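Local structure of citrate lyase subunit beta-like protein (Mycobacterium tuberculosis H37Rv, 6CHU) at residues V39-E44 with N57-T62; A79-D84 with I108-R113; T214-P219 with P223-A228; T69-N74 with E86-T91; M140-E145 with R168-T173. The protein is a magnesium-dependent lyase of the HpcH/HpaI aldolase family, a bifunctional enzyme of itaconate dissimilation and leucine catabolism. All blocks are in the same frame, centred on the assembly; numbering follows the deposited sequence. Where two conformers were deposited one is given.

Contact 1. Residues V39-E44 with N57-T62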
# COMPACT_ATOMS: atom_id res chain seq x y z
N VAL A 39 2.35 29.29 -8.10
CA VAL A 39 0.91 29.51 -8.01
C VAL A 39 0.20 28.51 -8.92
O VAL A 39 0.60 28.32 -10.07
CB VAL A 39 0.54 30.95 -8.39
CG1 VAL A 39 -0.97 31.12 -8.46
CG2 VAL A 39 1.15 31.94 -7.39
N ILE A 40 -0.85 27.89 -8.40
CA ILE A 40 -1.74 27.05 -9.21
C ILE A 40 -2.99 27.87 -9.48
O ILE A 40 -3.85 28.02 -8.60
CB ILE A 40 -2.10 25.73 -8.50
CG1 ILE A 40 -0.84 24.98 -8.04
CG2 ILE A 40 -2.93 24.86 -9.44
CD1 ILE A 40 -1.15 23.90 -6.99
N LEU A 41 -3.11 28.42 -10.69
CA LEU A 41 -4.33 29.13 -11.05
C LEU A 41 -5.40 28.09 -11.35
O LEU A 41 -5.19 27.20 -12.19
CB LEU A 41 -4.11 30.08 -12.23
CG LEU A 41 -3.18 31.27 -11.97
CD1 LEU A 41 -2.86 32.00 -13.28
CD2 LEU A 41 -3.76 32.26 -10.94
N ASP A 42 -6.52 28.17 -10.64
CA ASP A 42 -7.46 27.06 -10.55
C ASP A 42 -8.69 27.34 -11.40
O ASP A 42 -9.40 28.33 -11.17
CB ASP A 42 -7.85 26.82 -9.10
CG ASP A 42 -8.57 25.51 -8.90
OD1 ASP A 42 -8.57 24.68 -9.85
OD2 ASP A 42 -9.12 25.32 -7.80
N LEU A 43 -8.96 26.45 -12.36
CA LEU A 43 -10.22 26.45 -13.09
C LEU A 43 -11.18 25.38 -12.60
O LEU A 43 -12.33 25.33 -13.07
CB LEU A 43 -9.95 26.25 -14.60
CG LEU A 43 -9.02 27.24 -15.28
CD1 LEU A 43 -8.70 26.73 -16.71
CD2 LEU A 43 -9.64 28.63 -15.34
N GLU A 44 -10.75 24.52 -11.68
CA GLU A 44 -11.61 23.43 -11.21
C GLU A 44 -12.29 23.79 -9.89
O GLU A 44 -13.01 24.79 -9.82
CB GLU A 44 -10.83 22.11 -11.10
CG GLU A 44 -11.74 20.87 -11.12
CD GLU A 44 -11.43 19.85 -10.03
OE1 GLU A 44 -10.79 20.21 -9.01
OE2 GLU A 44 -11.82 18.67 -10.19
N ASN A 57 -11.49 33.96 -18.80
CA ASN A 57 -11.12 35.29 -19.28
C ASN A 57 -10.04 35.91 -18.40
O ASN A 57 -9.10 36.53 -18.90
CB ASN A 57 -12.35 36.19 -19.34
CG ASN A 57 -13.35 35.75 -20.39
OD1 ASN A 57 -12.97 35.17 -21.41
ND2 ASN A 57 -14.62 36.02 -20.15
N ALA A 58 -10.16 35.75 -17.07
CA ALA A 58 -9.12 36.28 -16.19
C ALA A 58 -7.79 35.60 -16.46
O ALA A 58 -6.73 36.23 -16.40
CB ALA A 58 -9.53 36.11 -14.73
N LEU A 59 -7.83 34.30 -16.78
CA LEU A 59 -6.62 33.57 -17.11
C LEU A 59 -5.89 34.22 -18.28
O LEU A 59 -4.66 34.36 -18.25
CB LEU A 59 -6.96 32.12 -17.43
CG LEU A 59 -5.78 31.16 -17.53
CD1 LEU A 59 -5.24 30.88 -16.14
CD2 LEU A 59 -6.19 29.88 -18.24
N ARG A 60 -6.63 34.61 -19.31
CA ARG A 60 -6.03 35.28 -20.46
C ARG A 60 -5.61 36.71 -20.12
O ARG A 60 -4.57 37.18 -20.59
CB ARG A 60 -7.01 35.31 -21.63
CG ARG A 60 -7.57 33.96 -22.07
CD ARG A 60 -8.45 34.16 -23.30
NE ARG A 60 -9.29 33.00 -23.60
CZ ARG A 60 -10.52 32.83 -23.14
NH1 ARG A 60 -11.08 33.75 -22.36
NH2 ARG A 60 -11.21 31.74 -23.47
N ASP A 61 -6.40 37.41 -19.31
CA ASP A 61 -6.25 38.86 -19.18
C ASP A 61 -5.22 39.29 -18.15
O ASP A 61 -4.66 40.39 -18.27
CB ASP A 61 -7.60 39.50 -18.81
CG ASP A 61 -8.63 39.38 -19.91
OD1 ASP A 61 -8.24 39.17 -21.08
OD2 ASP A 61 -9.84 39.49 -19.61
N THR A 62 -4.94 38.46 -17.15
CA THR A 62 -4.08 38.83 -16.02
C THR A 62 -2.98 37.78 -15.90
O THR A 62 -3.07 36.86 -15.08
CB THR A 62 -4.90 38.95 -14.74
OG1 THR A 62 -5.98 39.88 -14.95
CG2 THR A 62 -4.04 39.45 -13.58
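Leu41, Leu43 and Leu59 make this contact, and the flat groups lie beside it. Over the carboxylate of Asp42 comes the N-H of Glu44, 58° out of the plane, with Glu44 N 2.9 Å from Asp42 OD1: an Asx turn at the end of strand 38-42. OD1 also forms a salt bridge with Arg72 NE. At the edge of the Arg60 guanidinium, in its plane, sits Asn57 CG. Leu59 of helix 52-61 reaches in with CG anti to its backbone N (chi1 -169°) and splits its two methyls. Its CD1 meets Leu41 CD1 at 3.9 Å and Leu41 CB at 4.1 Å, while CD2 approaches Leu43 CD1 at 4.3 Å, more loosely. This is the strand-helix half of a beta-alpha-beta crossover in a TIM barrel. All three leucines are buried, and 150 Å² disappears between the segments. Since only carbon meets carbon, attraction rests on dispersion and burial; the Asp42 side chain comes no nearer than 8.5 Å to residues 57-62, so its charge stays clear of Leu59.

Contact 2. Residues A79-D84 with I108-R113. With EDO (1,2-ethanediol), chain G.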
# COMPACT_ATOMS: atom_id res chain seq x y z
N ALA A 79 -16.84 18.80 -20.53
CA ALA A 79 -16.92 19.96 -21.41
C ALA A 79 -16.11 21.12 -20.85
O ALA A 79 -15.52 21.89 -21.62
CB ALA A 79 -18.38 20.37 -21.62
N ASP A 80 -16.03 21.24 -19.52
CA ASP A 80 -15.22 22.29 -18.92
C ASP A 80 -13.76 22.17 -19.34
O ASP A 80 -13.11 23.17 -19.66
CB ASP A 80 -15.33 22.27 -17.40
CG ASP A 80 -16.54 23.03 -16.90
OD1 ASP A 80 -16.88 24.10 -17.46
OD2 ASP A 80 -17.16 22.54 -15.93
N GLN A 81 -13.22 20.94 -19.35
CA GLN A 81 -11.82 20.80 -19.74
C GLN A 81 -11.60 21.26 -21.17
O GLN A 81 -10.58 21.90 -21.48
CB GLN A 81 -11.34 19.35 -19.58
CG GLN A 81 -9.81 19.28 -19.57
CD GLN A 81 -9.27 17.91 -19.91
OE1 GLN A 81 -9.25 17.52 -21.07
NE2 GLN A 81 -8.83 17.17 -18.89
N ALA A 82 -12.55 20.97 -22.07
CA ALA A 82 -12.42 21.43 -23.44
C ALA A 82 -12.38 22.95 -23.50
O ALA A 82 -11.56 23.53 -24.22
CB ALA A 82 -13.57 20.89 -24.29
N ARG A 83 -13.25 23.61 -22.73
CA ARG A 83 -13.23 25.07 -22.66
C ARG A 83 -11.92 25.57 -22.06
O ARG A 83 -11.37 26.58 -22.53
CB ARG A 83 -14.42 25.57 -21.85
CG ARG A 83 -15.79 25.12 -22.36
CD ARG A 83 -16.14 25.72 -23.72
NE ARG A 83 -15.55 25.00 -24.84
CZ ARG A 83 -16.00 23.84 -25.32
NH1 ARG A 83 -17.05 23.26 -24.76
NH2 ARG A 83 -15.40 23.27 -26.36
N ASP A 84 -11.41 24.89 -21.03
CA ASP A 84 -10.15 25.27 -20.40
C ASP A 84 -9.00 25.27 -21.40
O ASP A 84 -8.18 26.19 -21.44
CB ASP A 84 -9.80 24.32 -19.25
CG ASP A 84 -10.82 24.33 -18.14
OD1 ASP A 84 -11.59 25.31 -18.02
OD2 ASP A 84 -10.84 23.34 -17.39
N ILE A 108 -1.98 11.61 -21.54
CA ILE A 108 -1.48 11.70 -22.90
C ILE A 108 -2.34 12.63 -23.75
O ILE A 108 -1.82 13.34 -24.62
CB ILE A 108 -1.37 10.28 -23.50
CG1 ILE A 108 -0.22 9.52 -22.83
CG2 ILE A 108 -1.20 10.32 -25.03
CD1 ILE A 108 -0.26 8.03 -23.07
N GLU A 109 -3.65 12.68 -23.49
CA GLU A 109 -4.46 13.56 -24.33
C GLU A 109 -4.21 15.03 -24.07
O GLU A 109 -4.75 15.87 -24.79
CB GLU A 109 -5.95 13.22 -24.19
CG GLU A 109 -6.56 13.44 -22.83
CD GLU A 109 -8.02 13.04 -22.78
OE1 GLU A 109 -8.64 13.12 -21.69
OE2 GLU A 109 -8.55 12.63 -23.83
N LEU A 110 -3.39 15.37 -23.07
CA LEU A 110 -2.98 16.73 -22.81
C LEU A 110 -1.63 17.09 -23.44
O LEU A 110 -1.24 18.26 -23.37
CB LEU A 110 -2.91 16.97 -21.29
CG LEU A 110 -4.23 16.72 -20.55
CD1 LEU A 110 -4.08 16.83 -19.02
CD2 LEU A 110 -5.32 17.68 -21.07
N ALA A 111 -0.92 16.13 -24.02
CA ALA A 111 0.27 16.45 -24.79
C ALA A 111 -0.08 17.51 -25.83
O ALA A 111 -1.19 17.48 -26.39
CB ALA A 111 0.83 15.21 -25.48
N PRO A 112 0.83 18.45 -26.14
CA PRO A 112 2.23 18.54 -25.72
C PRO A 112 2.46 19.30 -24.41
O PRO A 112 3.59 19.73 -24.16
CB PRO A 112 2.88 19.30 -26.89
CG PRO A 112 1.79 20.24 -27.34
CD PRO A 112 0.47 19.54 -27.08
N ARG A 113 1.43 19.47 -23.60
CA ARG A 113 1.59 20.15 -22.31
C ARG A 113 2.30 19.25 -21.30
O ARG A 113 2.26 18.02 -21.40
CB ARG A 113 0.22 20.58 -21.76
CG ARG A 113 -0.54 21.51 -22.70
CD ARG A 113 -2.04 21.57 -22.35
NE ARG A 113 -2.81 22.18 -23.43
CZ ARG A 113 -3.38 21.49 -24.42
NH1 ARG A 113 -3.28 20.17 -24.45
NH2 ARG A 113 -4.06 22.12 -25.36
C1 EDO G . -0.90 26.96 -24.70
O1 EDO G . -0.05 27.83 -23.93
C2 EDO G . -1.52 25.93 -23.78
O2 EDO G . -2.12 24.89 -24.56
O HOH W 1 -7.60 14.61 -19.67
O HOH W 2 -10.58 15.13 -21.88
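Gln81 of helix 79-89 faces Glu109 and Leu110 of the turn before strand 114-119. The polar part is carried by water. Water 1 accepts from Gln81 NE2 at 2.9 Å and donates to Glu109 OE1; water 2 donates both to Gln81 OE1 and, at 2.8 Å, to Glu109 OE1. Amide, two waters and one carboxylate oxygen thus close a ring, although Gln81 OE1 and Glu109 OE1 stay 4.5 Å apart. NE2 also donates to the backbone oxygen of Asn74, which is consistent with the amide orientation modelled.

Direct contact is van der Waals: one methyl, Leu110 CD2, rests against the Gln81 amide, 3.9 Å from Gln81 OE1 and 4.1 Å from Gln81 CD, and the same leucine touches Val96 and Leu98 of strand 95-98.

Hydrogen bonds inside the loop shape it. Residues Ile108 to Ala111 form a type I turn, a cis peptide precedes Pro112, and Leu110 O accepts from both Arg113 N and Arg113 NH1, the latter 49° above the carbonyl plane. Arg113 NE donates to O2 of an ethanediol, probably from the crystallisation liquor, at 3.0 Å.

Between these two segments of the TIM barrel the polar link runs through two waters, while Leu110 also packs directly on Leu85 of the helix; a Glu109 oxygen taking two water protons is consistent with a charged carboxylate.

Contact 3. Residues T214-P219 with P223-A228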
# COMPACT_ATOMS: atom_id res chain seq x y z
N THR A 214 4.62 20.84 -0.66
CA THR A 214 3.32 20.78 -0.01
C THR A 214 2.45 21.87 -0.62
O THR A 214 2.82 23.05 -0.60
CB THR A 214 3.44 20.96 1.51
OG1 THR A 214 3.99 19.77 2.08
CG2 THR A 214 2.06 21.23 2.13
N VAL A 215 1.30 21.48 -1.16
CA VAL A 215 0.40 22.44 -1.77
C VAL A 215 -0.49 23.05 -0.69
O VAL A 215 -0.92 22.36 0.24
CB VAL A 215 -0.42 21.78 -2.89
CG1 VAL A 215 -1.32 22.82 -3.57
CG2 VAL A 215 0.53 21.16 -3.93
N CYS A 216 -0.72 24.36 -0.81
CA CYS A 216 -1.46 25.14 0.17
C CYS A 216 -2.71 25.75 -0.46
O CYS A 216 -2.75 26.01 -1.66
CB CYS A 216 -0.60 26.26 0.75
SG CYS A 216 0.90 25.68 1.52
N ILE A 217 -3.71 26.02 0.38
CA ILE A 217 -4.93 26.70 -0.07
C ILE A 217 -5.08 28.08 0.55
O ILE A 217 -6.05 28.78 0.24
CB ILE A 217 -6.17 25.84 0.19
CG1 ILE A 217 -6.06 25.15 1.54
CG2 ILE A 217 -6.32 24.75 -0.88
CD1 ILE A 217 -7.01 25.65 2.51
N HIS A 218 -4.14 28.50 1.40
CA HIS A 218 -4.17 29.84 1.96
C HIS A 218 -2.74 30.35 2.09
O HIS A 218 -1.85 29.57 2.47
CB HIS A 218 -4.86 29.86 3.34
CG HIS A 218 -5.18 31.23 3.84
ND1 HIS A 218 -4.28 31.99 4.56
CD2 HIS A 218 -6.31 31.97 3.76
CE1 HIS A 218 -4.84 33.14 4.89
NE2 HIS A 218 -6.07 33.15 4.42
N PRO A 219 -2.47 31.62 1.77
CA PRO A 219 -1.08 32.09 1.77
C PRO A 219 -0.40 32.03 3.13
O PRO A 219 0.83 31.93 3.18
CB PRO A 219 -1.20 33.54 1.27
CG PRO A 219 -2.60 33.94 1.55
CD PRO A 219 -3.42 32.69 1.40
N PRO A 223 4.62 30.16 4.67
CA PRO A 223 5.79 30.20 5.58
C PRO A 223 5.96 28.92 6.37
O PRO A 223 7.10 28.49 6.62
CB PRO A 223 5.48 31.40 6.49
CG PRO A 223 4.56 32.24 5.71
CD PRO A 223 3.72 31.30 4.91
N VAL A 224 4.85 28.31 6.79
CA VAL A 224 4.94 27.08 7.57
C VAL A 224 5.58 25.97 6.73
O VAL A 224 6.47 25.26 7.20
CB VAL A 224 3.54 26.68 8.08
CG1 VAL A 224 3.61 25.43 8.95
CG2 VAL A 224 2.92 27.84 8.86
N VAL A 225 5.15 25.85 5.48
CA VAL A 225 5.69 24.83 4.58
C VAL A 225 7.17 25.08 4.31
O VAL A 225 7.99 24.17 4.40
CB VAL A 225 4.87 24.81 3.27
CG1 VAL A 225 5.64 24.08 2.17
CG2 VAL A 225 3.52 24.16 3.53
N ARG A 226 7.53 26.33 3.97
CA ARG A 226 8.92 26.63 3.67
C ARG A 226 9.83 26.30 4.85
O ARG A 226 10.93 25.76 4.67
CB ARG A 226 9.07 28.10 3.27
CG ARG A 226 8.55 28.43 1.88
CD ARG A 226 8.57 29.92 1.63
NE ARG A 226 8.28 30.26 0.24
CZ ARG A 226 7.89 31.46 -0.16
NH1 ARG A 226 7.65 31.69 -1.44
NH2 ARG A 226 7.73 32.43 0.73
N LYS A 227 9.38 26.62 6.07
CA LYS A 227 10.18 26.27 7.25
C LYS A 227 10.24 24.76 7.45
O LYS A 227 11.27 24.22 7.87
CB LYS A 227 9.61 26.96 8.49
CG LYS A 227 10.39 26.67 9.77
CD LYS A 227 9.85 27.50 10.93
CE LYS A 227 10.45 27.06 12.26
NZ LYS A 227 9.85 27.81 13.40
N ALA A 228 9.15 24.05 7.16
CA ALA A 228 9.11 22.61 7.42
C ALA A 228 10.06 21.85 6.51
O ALA A 228 10.50 20.75 6.86
CB ALA A 228 7.69 22.07 7.24
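Val225 reaches from helix 221-228 toward Thr214 and Cys216, and its two branches divide the work. From CB, which points at the strand, CG1 runs out anti to the backbone N (chi1 163°) and lies against Thr214, 3.9 Å from Thr214 CB and 4.1 Å from Thr214 O. The other branch, CG2, goes deeper: it stands 3.6 Å from Thr214 CG2 and also 3.6 Å from Cys216 SG, the two partners seen about 80° apart from it, so the methyl is seated between residues i and i+2 on one side of the strand. Thr214 offers its methyl here because its hydroxyl is turned elsewhere, to the OH of Tyr229.

Strand 213-216 is the eighth and last of the TIM barrel, and the helix that follows it packs back on its outer face; Val215, between the two touching residues, points the opposite way and packs on Phe20 of strand 17-22. The connection is short. Gln221 OE1 accepts from both Ile217 N and His218 N, and the His218 side chain caps a backbone N in the turn that starts the helix. Pro219 CD sits 3.3 Å above one face of the His218 ring, offset toward its rim. Across the turn, Pro219 O comes within 3.4 Å of Pro223 CD.

Contact 4. Residues T69-N74 with E86-T91. With EDO (1,2-ethanediol), chain G; ACT (acetate ion), chain E; ACT (acetate ion), chain F.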
# COMPACT_ATOMS: atom_id res chain seq x y z
N THR A 69 4.06 29.34 -12.55
CA THR A 69 2.61 29.24 -12.50
C THR A 69 2.15 28.02 -13.28
O THR A 69 2.61 27.78 -14.40
CB THR A 69 1.94 30.50 -13.06
OG1 THR A 69 2.55 31.65 -12.47
CG2 THR A 69 0.45 30.51 -12.71
N VAL A 70 1.23 27.27 -12.67
CA VAL A 70 0.59 26.06 -13.20
C VAL A 70 -0.92 26.30 -13.21
O VAL A 70 -1.44 27.02 -12.36
CB VAL A 70 0.96 24.82 -12.35
CG1 VAL A 70 0.15 23.59 -12.74
CG2 VAL A 70 2.45 24.54 -12.44
N VAL A 71 -1.62 25.71 -14.18
CA VAL A 71 -3.07 25.91 -14.30
C VAL A 71 -3.76 24.58 -14.03
O VAL A 71 -3.51 23.59 -14.73
CB VAL A 71 -3.46 26.46 -15.68
CG1 VAL A 71 -4.97 26.67 -15.77
CG2 VAL A 71 -2.73 27.79 -15.95
N ARG A 72 -4.62 24.54 -13.01
CA ARG A 72 -5.45 23.35 -12.80
C ARG A 72 -6.67 23.43 -13.69
O ARG A 72 -7.50 24.34 -13.56
CB ARG A 72 -5.86 23.16 -11.33
CG ARG A 72 -6.68 21.85 -11.19
CD ARG A 72 -6.80 21.34 -9.75
NE ARG A 72 -7.73 22.13 -8.94
CZ ARG A 72 -8.19 21.73 -7.75
NH1 ARG A 72 -7.81 20.56 -7.27
NH2 ARG A 72 -9.02 22.50 -7.05
N ILE A 73 -6.77 22.48 -14.63
CA ILE A 73 -7.90 22.40 -15.54
C ILE A 73 -8.94 21.47 -14.94
O ILE A 73 -8.78 20.98 -13.82
CB ILE A 73 -7.46 21.93 -16.94
CG1 ILE A 73 -6.87 20.52 -16.88
CG2 ILE A 73 -6.45 22.92 -17.53
CD1 ILE A 73 -6.31 19.99 -18.24
N ASN A 74 -10.02 21.22 -15.67
CA ASN A 74 -11.07 20.34 -15.20
C ASN A 74 -10.81 18.91 -15.68
O ASN A 74 -9.87 18.64 -16.43
CB ASN A 74 -12.43 20.88 -15.67
CG ASN A 74 -12.87 22.08 -14.83
OD1 ASN A 74 -13.49 21.91 -13.79
ND2 ASN A 74 -12.51 23.29 -15.27
N GLU A 86 -9.09 25.50 -24.62
CA GLU A 86 -9.24 26.61 -25.56
C GLU A 86 -8.75 27.91 -24.95
O GLU A 86 -8.04 28.68 -25.61
CB GLU A 86 -10.70 26.73 -25.99
CG GLU A 86 -11.15 25.58 -26.86
CD GLU A 86 -12.66 25.46 -26.95
OE1 GLU A 86 -13.36 26.31 -26.36
OE2 GLU A 86 -13.13 24.51 -27.59
N ALA A 87 -9.10 28.18 -23.69
CA ALA A 87 -8.65 29.41 -23.05
C ALA A 87 -7.14 29.43 -22.89
O ALA A 87 -6.50 30.47 -23.06
CB ALA A 87 -9.34 29.58 -21.69
N LEU A 88 -6.55 28.27 -22.57
CA LEU A 88 -5.11 28.19 -22.36
C LEU A 88 -4.33 28.49 -23.63
O LEU A 88 -3.16 28.90 -23.55
CB LEU A 88 -4.74 26.80 -21.87
CG LEU A 88 -4.85 26.60 -20.37
CD1 LEU A 88 -4.78 25.11 -20.04
CD2 LEU A 88 -3.72 27.38 -19.69
N ALA A 89 -4.94 28.27 -24.79
CA ALA A 89 -4.25 28.48 -26.06
C ALA A 89 -3.67 29.88 -26.17
O ALA A 89 -2.57 30.07 -26.71
CB ALA A 89 -5.22 28.22 -27.22
N GLY A 90 -4.39 30.88 -25.66
CA GLY A 90 -3.94 32.25 -25.74
C GLY A 90 -3.17 32.72 -24.52
O GLY A 90 -3.19 33.91 -24.19
N THR A 91 -2.51 31.80 -23.83
CA THR A 91 -1.64 32.10 -22.70
C THR A 91 -0.25 31.55 -22.96
O THR A 91 -0.00 30.83 -23.93
CB THR A 91 -2.18 31.49 -21.40
OG1 THR A 91 -2.02 30.07 -21.44
CG2 THR A 91 -3.65 31.84 -21.19
C1 EDO G . -0.90 26.96 -24.70
O1 EDO G . -0.05 27.83 -23.93
C2 EDO G . -1.52 25.93 -23.78
O2 EDO G . -2.12 24.89 -24.56
C ACT E . -9.44 22.49 -3.63
O ACT E . -9.57 22.27 -2.40
OXT ACT E . -9.82 21.78 -4.59
CH3 ACT E . -8.72 23.84 -4.01
C ACT F . -7.40 18.67 -4.20
O ACT F . -7.17 17.73 -3.38
OXT ACT F . -8.28 18.72 -5.11
CH3 ACT F . -6.50 19.93 -4.06
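Leu88 sits against Val71 and Ile73 on the outer wall of the TIM barrel, where helix 79-89 returns over strand 69-72 in a beta-alpha-beta crossover. In this tight part Leu88 CD2 meets Val71 CG2 at 3.9 Å, the two side chains sliding past each other in opposite directions, and Leu88 CD1 meets Ile73 CG2 at 3.7 Å, crossing at about a right angle. At chi1 63° the Ile73 CG2 branch is anti to the carbonyl carbon and faces Leu88. All three residues are buried, and Leu59 and Val96 press on the same leucine.

The far end of the helix is looser. Ala89 and Gly90 are exposed, and an ethanediol, probably from the crystallisation liquor, sits by the last turn, its C2 3.8 Å from Leu88 CB. The Thr91 hydroxyl donates to Leu88 O at 2.7 Å, an oxygen that Thr91 N binds too.

Between the two packed residues, Arg72, a substrate-binding residue, has its CB turned away from the helix. Two acetates, probably from the same liquor, each bring an OXT to the edge of its guanidinium, in the plane: NH1 donates to one OXT at 2.9 Å, and NH2 to the other at 2.7 Å and a nearly straight 174°.

Contact 5. Residues M140-E145 with R168-T173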
# COMPACT_ATOMS: atom_id res chain seq x y z
N MET A 140 3.29 14.21 -9.61
CA MET A 140 2.12 13.53 -9.07
C MET A 140 1.72 14.23 -7.78
O MET A 140 2.58 14.51 -6.93
CB MET A 140 2.39 12.06 -8.76
CG MET A 140 2.92 11.22 -9.93
SD MET A 140 1.59 10.85 -11.09
CE MET A 140 0.62 9.68 -10.14
N MET A 141 0.43 14.50 -7.64
CA MET A 141 -0.17 15.01 -6.42
C MET A 141 -1.26 14.05 -5.99
O MET A 141 -1.77 13.25 -6.79
CB MET A 141 -0.74 16.43 -6.65
CG MET A 141 -1.20 17.15 -5.40
SD MET A 141 -1.87 18.75 -5.88
CE MET A 141 -2.67 19.20 -4.34
N TRP A 142 -1.66 14.12 -4.73
CA TRP A 142 -2.83 13.37 -4.30
C TRP A 142 -3.78 14.30 -3.57
O TRP A 142 -3.41 15.39 -3.12
CB TRP A 142 -2.44 12.16 -3.43
CG TRP A 142 -1.98 12.51 -2.05
CD1 TRP A 142 -0.81 13.11 -1.70
CD2 TRP A 142 -2.69 12.26 -0.84
NE1 TRP A 142 -0.74 13.26 -0.33
CE2 TRP A 142 -1.89 12.74 0.22
CE3 TRP A 142 -3.93 11.67 -0.55
CZ2 TRP A 142 -2.29 12.67 1.55
CZ3 TRP A 142 -4.32 11.58 0.78
CH2 TRP A 142 -3.50 12.08 1.82
N GLY A 143 -5.05 13.89 -3.51
CA GLY A 143 -6.07 14.71 -2.87
C GLY A 143 -6.96 13.90 -1.95
O GLY A 143 -7.71 13.03 -2.42
N ALA A 144 -6.92 14.17 -0.65
CA ALA A 144 -7.58 13.28 0.30
C ALA A 144 -9.10 13.46 0.27
O ALA A 144 -9.84 12.48 0.42
CB ALA A 144 -7.03 13.53 1.71
N GLU A 145 -9.59 14.69 0.12
CA GLU A 145 -11.03 14.90 0.27
C GLU A 145 -11.82 14.31 -0.89
O GLU A 145 -12.86 13.67 -0.68
CB GLU A 145 -11.34 16.38 0.46
CG GLU A 145 -10.90 16.87 1.83
CD GLU A 145 -9.40 17.09 1.92
OE1 GLU A 145 -8.74 17.20 0.86
OE2 GLU A 145 -8.88 17.15 3.06
N ARG A 168 -3.54 7.55 3.94
CA ARG A 168 -2.11 7.29 4.09
C ARG A 168 -1.61 6.36 2.99
O ARG A 168 -0.50 6.55 2.47
CB ARG A 168 -1.82 6.70 5.47
CG ARG A 168 -2.26 7.61 6.59
CD ARG A 168 -2.35 6.85 7.91
NE ARG A 168 -1.06 6.68 8.57
CZ ARG A 168 -0.73 7.26 9.72
NH1 ARG A 168 -1.60 8.05 10.34
NH2 ARG A 168 0.47 7.05 10.26
N HIS A 169 -2.42 5.37 2.62
CA HIS A 169 -2.02 4.40 1.60
C HIS A 169 -1.84 5.08 0.25
O HIS A 169 -0.84 4.85 -0.45
CB HIS A 169 -3.09 3.31 1.53
CG HIS A 169 -2.72 2.12 0.68
ND1 HIS A 169 -2.22 0.96 1.21
CD2 HIS A 169 -2.88 1.90 -0.64
CE1 HIS A 169 -2.05 0.07 0.24
NE2 HIS A 169 -2.44 0.62 -0.89
N VAL A 170 -2.79 5.94 -0.13
CA VAL A 170 -2.69 6.64 -1.42
C VAL A 170 -1.55 7.65 -1.41
O VAL A 170 -0.85 7.83 -2.42
CB VAL A 170 -4.05 7.30 -1.74
CG1 VAL A 170 -3.93 8.25 -2.95
CG2 VAL A 170 -5.11 6.22 -2.00
N ARG A 171 -1.33 8.32 -0.27
CA ARG A 171 -0.18 9.22 -0.13
C ARG A 171 1.13 8.52 -0.47
O ARG A 171 1.93 9.02 -1.27
CB ARG A 171 -0.14 9.77 1.29
CG ARG A 171 0.89 10.85 1.53
CD ARG A 171 0.80 11.23 3.01
NE ARG A 171 1.46 12.48 3.34
CZ ARG A 171 1.68 12.88 4.59
NH1 ARG A 171 1.32 12.09 5.61
NH2 ARG A 171 2.27 14.05 4.83
N SER A 172 1.39 7.38 0.17
CA SER A 172 2.59 6.60 -0.12
C SER A 172 2.60 6.11 -1.57
O SER A 172 3.65 6.11 -2.22
CB SER A 172 2.71 5.41 0.84
OG SER A 172 2.87 5.85 2.18
N THR A 173 1.45 5.67 -2.07
CA THR A 173 1.36 5.22 -3.46
C THR A 173 1.85 6.31 -4.42
O THR A 173 2.63 6.04 -5.34
CB THR A 173 -0.07 4.81 -3.79
OG1 THR A 173 -0.46 3.70 -2.97
CG2 THR A 173 -0.20 4.42 -5.27
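Trp142 lies with one face of its indole against the aliphatic chain of Arg171. Arg171 CB stands 3.9 Å from the centroid of the six-membered ring, 25° off the normal: a CH-pi contact. Beyond it Arg171 CG lies by the NE1-CE2 bond, 3.5 Å from Trp142 NE1, and CD comes within 3.7 Å of CZ2. The arginine chain, extended from CG to NE, thus runs across the indole, and its guanidinium plane ends 38° from the ring plane. Val170 CG1 adds a looser, oblique touch at CE3, 4.2 Å away.

In the next shell one carboxylate ties the pair together: Asp187 takes the indole N-H on OD1 and forms a salt bridge through OD2 with Arg171 NH2. Tyr163 meets the indole edge-to-face. The indole itself is brought out by CG lying between the backbone N and the carbonyl carbon (chi1 73°).

Farther out, helix 165-180 faces the trimer axis: His169 meets His169 of each neighbouring subunit edge-to-face, and Arg168 forms a salt bridge with Asp165 of the third subunit.

Gly143 occupies the N-cap position of helix 144-151, which carries the magnesium ligand Asp146. Trp142 thus packs at the C-terminal end of a TIM-barrel strand, the end that bears the active site, with its side chain about 9 Å from the magnesium ion.

Overall arrangement
The five contacts belong to one closed eight-stranded parallel barrel; four pair a strand with a helix outside it, and contact 2 pairs a helix with a loop. Contacts 1 and 4 lie in adjacent crossovers, their centres about 7 Å apart, stitched by probable hydrogen bonds from Leu41 N to Val70 O (2.7 Å) and Leu43 N to Arg72 O (2.8 Å). Contact 2 shares helix 79-89 with contact 4 and centres about 9 Å from it. Contact 5 lies across the chain's centre from contacts 1 and 4. Contact 3 joins the two sides through the barrel interior: Val215 CG1 touches Ile40 CD1 at 3.6 Å, and Val215 CB touches Met141 CE at 3.7 Å. From the bound magnesium, the side chains of Ile73 and Gln81 are about 12 and 14 Å away.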